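Side-chain contacts in ABC transporter, substrate-binding protein (Clostridium perfringens, PDB 4EDP), which probably binds a solute outside the cell membrane and hands it to the membrane-embedded part of an ABC importer: residues K328-F332 and K333-S337; N317-G321 and P322-N326. All blocks are in the same frame, centred on the assembly; numbering follows the deposited sequence. Where two conformers were deposited one is given.

Interaction 1: residues K328-F332 and K333-S337; sequences KVIDF and KFVNS. With ACT (acetate ion), chain G.
Asp331, the N-cap of helix 332-350, turns its carboxylate onto the backbone amides of Lys333 and Phe334. Asp331 OD1 accepts from Phe334 N at 3.2 Å, the donor standing well above the carboxylate plane, and more weakly from Lys333 N at 2.9 Å, where the N-H...O angle is only 125°. With CG anti to the backbone N (chi1 176°), the carboxylate lies beside the carbonyl carbon, facing the helix start; OD2 is salt-bridged to Lys194. The backbone takes over from there: Val335 N gives a nearly straight bond (171°) to Asp331 O at 3.0 Å, and Asn336 N bonds to Phe332 O.

Among apolar groups, Ile330 CG2 touches Val335 CG2 at 3.6 Å and also lies over one face of the Phe332 ring, toward its rim. Phe332 CD1 is 3.9 Å from Asn336 OD1, at the ring's edge, while Asn336 ND2 turns to Glu98 and Ser95 O of helix 94-103.

An acetate ion, probably carried over from the crystallisation solution, accepts from Asp331 N through its O atom at 2.9 Å in a straight bond. The Asp331 carboxylate thus serves both the first amides of the helix and Lys194, an arrangement in which the helix dipole and the lysine would probably stabilise its negative charge.

Interaction 2: residues N317-G321 and P322-N326; sequences NLTYG and PVVDN
Thr319 lays its methyl against two valines of the following turn: Thr319 CG2 is 3.6 Å from Val323 CG1 and 3.7 Å from Val324 CG2. The Thr319 and Val323 side chains meet at about a right angle. Because CG2 is anti to the backbone N (chi1 -73°, measured to OG1), the methyl reaches the valines while OG1 bonds to Ser140 and Asp238, so the two branches serve different neighbours. In the conformer given, Val323 CG1 sits between its own backbone N and carbonyl carbon (chi1 67°), against the threonine; this contact is less certain because a second conformer exists. The chain here passes from an extended loop into the short, weakly bonded helix 322-325, with Pro322 near its beginning. In this member of the bacterial extracellular solute-binding family, Thr319 OG1 joins the turn to strand 135-145 through Ser140 and to the start of helix 238-247 through Asp238. Gly321 O accepts from Val324 N at 2.9 Å, the donor standing 35° out of the carbonyl plane. Gly321 itself has a positive phi at the bend. One water spans the bend, donating to Tyr320 O at 2.8 Å and accepting from Val323 N at 3.0 Å, an amide whose angle to Gly321 O is too poor for a bond.

How the interactions relate
Both contacts mark a passage from loop into helix, and they follow in series, interaction 2 at helix 322-325 and interaction 1 at helix 332-350, with centres about 21 Å apart. Interaction 1 is the more inward, with Ile330, Phe332 and Val335 buried; in interaction 2 buried Thr319 and Val324 stand beside exposed Tyr320, Pro322 and Asp325. Their helix starts are secured differently: a charged side chain serves the amides in interaction 1, whereas in interaction 2 a glycine carbonyl and a water do so. Their surroundings differ too: 328-337 rests on helices 94-103, 178-189 and 193-196, while 317-326 meets loops, Ser140 in strand 135-145 and Asp238 in helix 238-247.

Interaction 1: residues K328-F332 and K333-S337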
loop_
_atom_site.group_PDB
_atom_site.type_symbol
_atom_site.label_atom_id
_atom_site.label_comp_id
_atom_site.label_asym_id
_atom_site.label_seq_id
_atom_site.Cartn_x
_atom_site.Cartn_y
_atom_site.Cartn_z
ATOM N N LYS A 328 -10.181 -6.193 1.838
ATOM C CA LYS A 328 -9.604 -6.702 3.061
ATOM C C LYS A 328 -8.377 -5.880 3.424
ATOM O O LYS A 328 -7.681 -5.361 2.542
ATOM C CB LYS A 328 -9.250 -8.164 2.877
ATOM C CG LYS A 328 -10.503 -9.020 2.738
ATOM C CD LYS A 328 -10.259 -10.471 2.479
ATOM C CE LYS A 328 -11.648 -11.112 2.277
ATOM N NZ LYS A 328 -11.674 -12.462 1.754
ATOM N N VAL A 329 -8.147 -5.694 4.726
ATOM C CA VAL A 329 -6.963 -4.966 5.188
ATOM C C VAL A 329 -6.072 -5.908 6.001
ATOM O O VAL A 329 -6.545 -6.884 6.582
ATOM C CB VAL A 329 -7.303 -3.716 6.021
ATOM C CG1 VAL A 329 -8.125 -2.695 5.159
ATOM C CG2 VAL A 329 -8.048 -4.094 7.267
ATOM N N ILE A 330 -4.791 -5.595 6.048
ATOM C CA ILE A 330 -3.819 -6.420 6.767
ATOM C C ILE A 330 -3.442 -5.815 8.114
ATOM O O ILE A 330 -3.297 -4.607 8.229
ATOM C CB ILE A 330 -2.574 -6.637 5.907
ATOM C CG1 ILE A 330 -2.952 -7.495 4.682
ATOM C CG2 ILE A 330 -1.466 -7.336 6.689
ATOM C CD1 ILE A 330 -1.814 -7.730 3.750
ATOM N N ASP A 331 -3.320 -6.659 9.139
ATOM C CA ASP A 331 -2.900 -6.197 10.460
ATOM C C ASP A 331 -1.384 -6.267 10.512
ATOM O O ASP A 331 -0.809 -7.347 10.725
ATOM C CB ASP A 331 -3.505 -7.094 11.544
ATOM C CG ASP A 331 -3.041 -6.733 12.951
ATOM O OD1 ASP A 331 -2.138 -5.881 13.115
ATOM O OD2 ASP A 331 -3.576 -7.334 13.912
ATOM N N PHE A 332 -0.725 -5.133 10.291
ATOM C CA PHE A 332 0.742 -5.123 10.297
ATOM C C PHE A 332 1.406 -5.293 11.659
ATOM O O PHE A 332 2.588 -5.648 11.743
ATOM C CB PHE A 332 1.289 -3.954 9.495
ATOM C CG PHE A 332 1.248 -4.206 8.046
ATOM C CD1 PHE A 332 2.233 -4.978 7.447
ATOM C CD2 PHE A 332 0.207 -3.739 7.275
ATOM C CE1 PHE A 332 2.191 -5.241 6.109
ATOM C CE2 PHE A 332 0.159 -4.002 5.950
ATOM C CZ PHE A 332 1.147 -4.759 5.357
ATOM N N LYS A 333 0.660 -5.067 12.731
ATOM C CA LYS A 333 1.207 -5.319 14.043
ATOM C C LYS A 333 1.468 -6.831 14.100
ATOM O O LYS A 333 2.547 -7.286 14.513
ATOM C CB LYS A 333 0.246 -4.895 15.153
ATOM C CG LYS A 333 0.864 -5.011 16.542
ATOM C CD LYS A 333 -0.011 -4.462 17.658
ATOM C CE LYS A 333 0.740 -4.579 18.981
ATOM N NZ LYS A 333 0.035 -3.957 20.136
ATOM N N PHE A 334 0.482 -7.614 13.672
ATOM C CA PHE A 334 0.637 -9.061 13.668
ATOM C C PHE A 334 1.642 -9.544 12.620
ATOM O O PHE A 334 2.555 -10.301 12.941
ATOM C CB PHE A 334 -0.688 -9.800 13.461
ATOM C CG PHE A 334 -0.513 -11.288 13.360
ATOM C CD1 PHE A 334 -0.352 -12.051 14.499
ATOM C CD2 PHE A 334 -0.402 -11.902 12.123
ATOM C CE1 PHE A 334 -0.132 -13.425 14.402
ATOM C CE2 PHE A 334 -0.178 -13.269 12.019
ATOM C CZ PHE A 334 -0.046 -14.025 13.149
ATOM N N VAL A 335 1.494 -9.082 11.386
ATOM C CA VAL A 335 2.354 -9.519 10.290
ATOM C C VAL A 335 3.829 -9.218 10.556
ATOM O O VAL A 335 4.691 -10.076 10.342
ATOM C CB VAL A 335 1.866 -8.962 8.930
ATOM C CG1 VAL A 335 2.937 -9.132 7.843
ATOM C CG2 VAL A 335 0.522 -9.656 8.515
ATOM N N ASN A 336 4.130 -8.012 11.026
ATOM C CA ASN A 336 5.517 -7.683 11.313
ATOM C C ASN A 336 6.089 -8.588 12.406
ATOM O O ASN A 336 7.297 -8.855 12.398
ATOM C CB ASN A 336 5.697 -6.202 11.660
ATOM C CG ASN A 336 5.606 -5.307 10.442
ATOM O OD1 ASN A 336 5.620 -5.787 9.308
ATOM N ND2 ASN A 336 5.511 -4.002 10.666
ATOM N N SER A 337 5.247 -9.068 13.329
ATOM C CA SER A 337 5.715 -9.953 14.403
ATOM C C SER A 337 6.128 -11.338 13.889
ATOM O O SER A 337 6.854 -12.062 14.577
ATOM C CB SER A 337 4.674 -10.125 15.535
ATOM O OG SER A 337 3.597 -10.986 15.160
HETATM C C ACT G . -4.674 -10.070 9.422
HETATM O O ACT G . -3.878 -9.430 8.746
HETATM O OXT ACT G . -5.546 -9.394 10.021
HETATM C CH3 ACT G . -4.619 -11.568 9.459
#

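Interaction 2: residues N317-G321 and P322-N326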
loop_
_atom_site.group_PDB
_atom_site.type_symbol
_atom_site.label_atom_id
_atom_site.label_comp_id
_atom_site.label_asym_id
_atom_site.label_seq_id
_atom_site.Cartn_x
_atom_site.Cartn_y
_atom_site.Cartn_z
ATOM N N ASN A 317 -6.574 4.103 -13.186
ATOM C CA ASN A 317 -5.433 3.503 -12.494
ATOM C C ASN A 317 -5.397 3.756 -10.979
ATOM O O ASN A 317 -4.457 3.362 -10.296
ATOM C CB ASN A 317 -4.122 3.886 -13.168
ATOM C CG ASN A 317 -4.065 3.426 -14.616
ATOM O OD1 ASN A 317 -4.657 2.401 -14.990
ATOM N ND2 ASN A 317 -3.348 4.177 -15.436
ATOM N N LEU A 318 -6.414 4.422 -10.452
ATOM C CA LEU A 318 -6.488 4.598 -9.010
ATOM C C LEU A 318 -7.402 3.519 -8.488
ATOM O O LEU A 318 -8.089 2.841 -9.267
ATOM C CB LEU A 318 -7.095 5.953 -8.639
ATOM C CG LEU A 318 -6.269 7.167 -9.028
ATOM C CD1 LEU A 318 -6.915 8.410 -8.444
ATOM C CD2 LEU A 318 -4.857 7.016 -8.528
ATOM N N THR A 319 -7.414 3.349 -7.173
ATOM C CA THR A 319 -8.344 2.428 -6.547
ATOM C C THR A 319 -9.441 3.316 -5.963
ATOM O O THR A 319 -9.203 4.089 -5.035
ATOM C CB THR A 319 -7.676 1.557 -5.498
ATOM O OG1 THR A 319 -6.852 0.593 -6.182
ATOM C CG2 THR A 319 -8.749 0.843 -4.658
ATOM N N TYR A 320 -10.645 3.191 -6.510
ATOM C CA TYR A 320 -11.729 4.094 -6.152
ATOM C C TYR A 320 -13.056 3.433 -6.387
ATOM O O TYR A 320 -13.266 2.788 -7.427
ATOM C CB TYR A 320 -11.618 5.296 -7.093
ATOM C CG TYR A 320 -12.624 6.397 -6.888
ATOM C CD1 TYR A 320 -12.474 7.297 -5.850
ATOM C CD2 TYR A 320 -13.698 6.555 -7.743
ATOM C CE1 TYR A 320 -13.378 8.320 -5.664
ATOM C CE2 TYR A 320 -14.611 7.579 -7.562
ATOM C CZ TYR A 320 -14.437 8.457 -6.525
ATOM O OH TYR A 320 -15.328 9.481 -6.321
ATOM N N GLY A 321 -13.950 3.576 -5.427
ATOM C CA GLY A 321 -15.302 3.049 -5.593
ATOM C C GLY A 321 -15.630 1.794 -4.831
ATOM O O GLY A 321 -14.979 1.468 -3.837
ATOM N N PRO A 322 -16.630 1.061 -5.317
ATOM C CA PRO A 322 -17.098 -0.153 -4.682
ATOM C C PRO A 322 -16.014 -1.148 -4.324
ATOM O O PRO A 322 -16.151 -1.872 -3.328
ATOM C CB PRO A 322 -18.067 -0.736 -5.724
ATOM C CG PRO A 322 -18.579 0.436 -6.427
ATOM C CD PRO A 322 -17.425 1.388 -6.514
ATOM N N VAL A 323 -14.932 -1.173 -5.098
ATOM C CA VAL A 323 -13.840 -2.099 -4.835
ATOM C C VAL A 323 -13.322 -1.949 -3.409
ATOM O O VAL A 323 -12.988 -2.941 -2.761
ATOM C CB VAL A 323 -12.660 -1.891 -5.809
ATOM C CG1 VAL A 323 -11.985 -0.532 -5.559
ATOM C CG2 VAL A 323 -11.638 -3.007 -5.655
ATOM N N VAL A 324 -13.260 -0.709 -2.924
ATOM C CA VAL A 324 -12.752 -0.429 -1.584
ATOM C C VAL A 324 -13.672 -0.998 -0.507
ATOM O O VAL A 324 -13.187 -1.567 0.459
ATOM C CB VAL A 324 -12.566 1.095 -1.335
ATOM C CG1 VAL A 324 -12.158 1.353 0.122
ATOM C CG2 VAL A 324 -11.523 1.661 -2.312
ATOM N N ASP A 325 -14.979 -0.857 -0.696
ATOM C CA ASP A 325 -16.001 -1.310 0.277
ATOM C C ASP A 325 -15.910 -2.810 0.609
ATOM O O ASP A 325 -16.221 -3.235 1.739
ATOM C CB ASP A 325 -17.424 -1.057 -0.255
ATOM C CG ASP A 325 -17.653 0.374 -0.790
ATOM O OD1 ASP A 325 -16.788 1.262 -0.624
ATOM O OD2 ASP A 325 -18.722 0.595 -1.414
ATOM N N ASN A 326 -15.498 -3.608 -0.376
ATOM C CA ASN A 326 -15.439 -5.052 -0.208
ATOM C C ASN A 326 -14.017 -5.582 0.075
ATOM O O ASN A 326 -13.797 -6.798 0.175
ATOM C CB ASN A 326 -15.947 -5.702 -1.491
ATOM C CG ASN A 326 -16.306 -7.152 -1.292
ATOM O OD1 ASN A 326 -16.946 -7.505 -0.306
ATOM N ND2 ASN A 326 -15.937 -7.998 -2.245
HETATM O O HOH W 1 -14.519 0.303 -7.638
#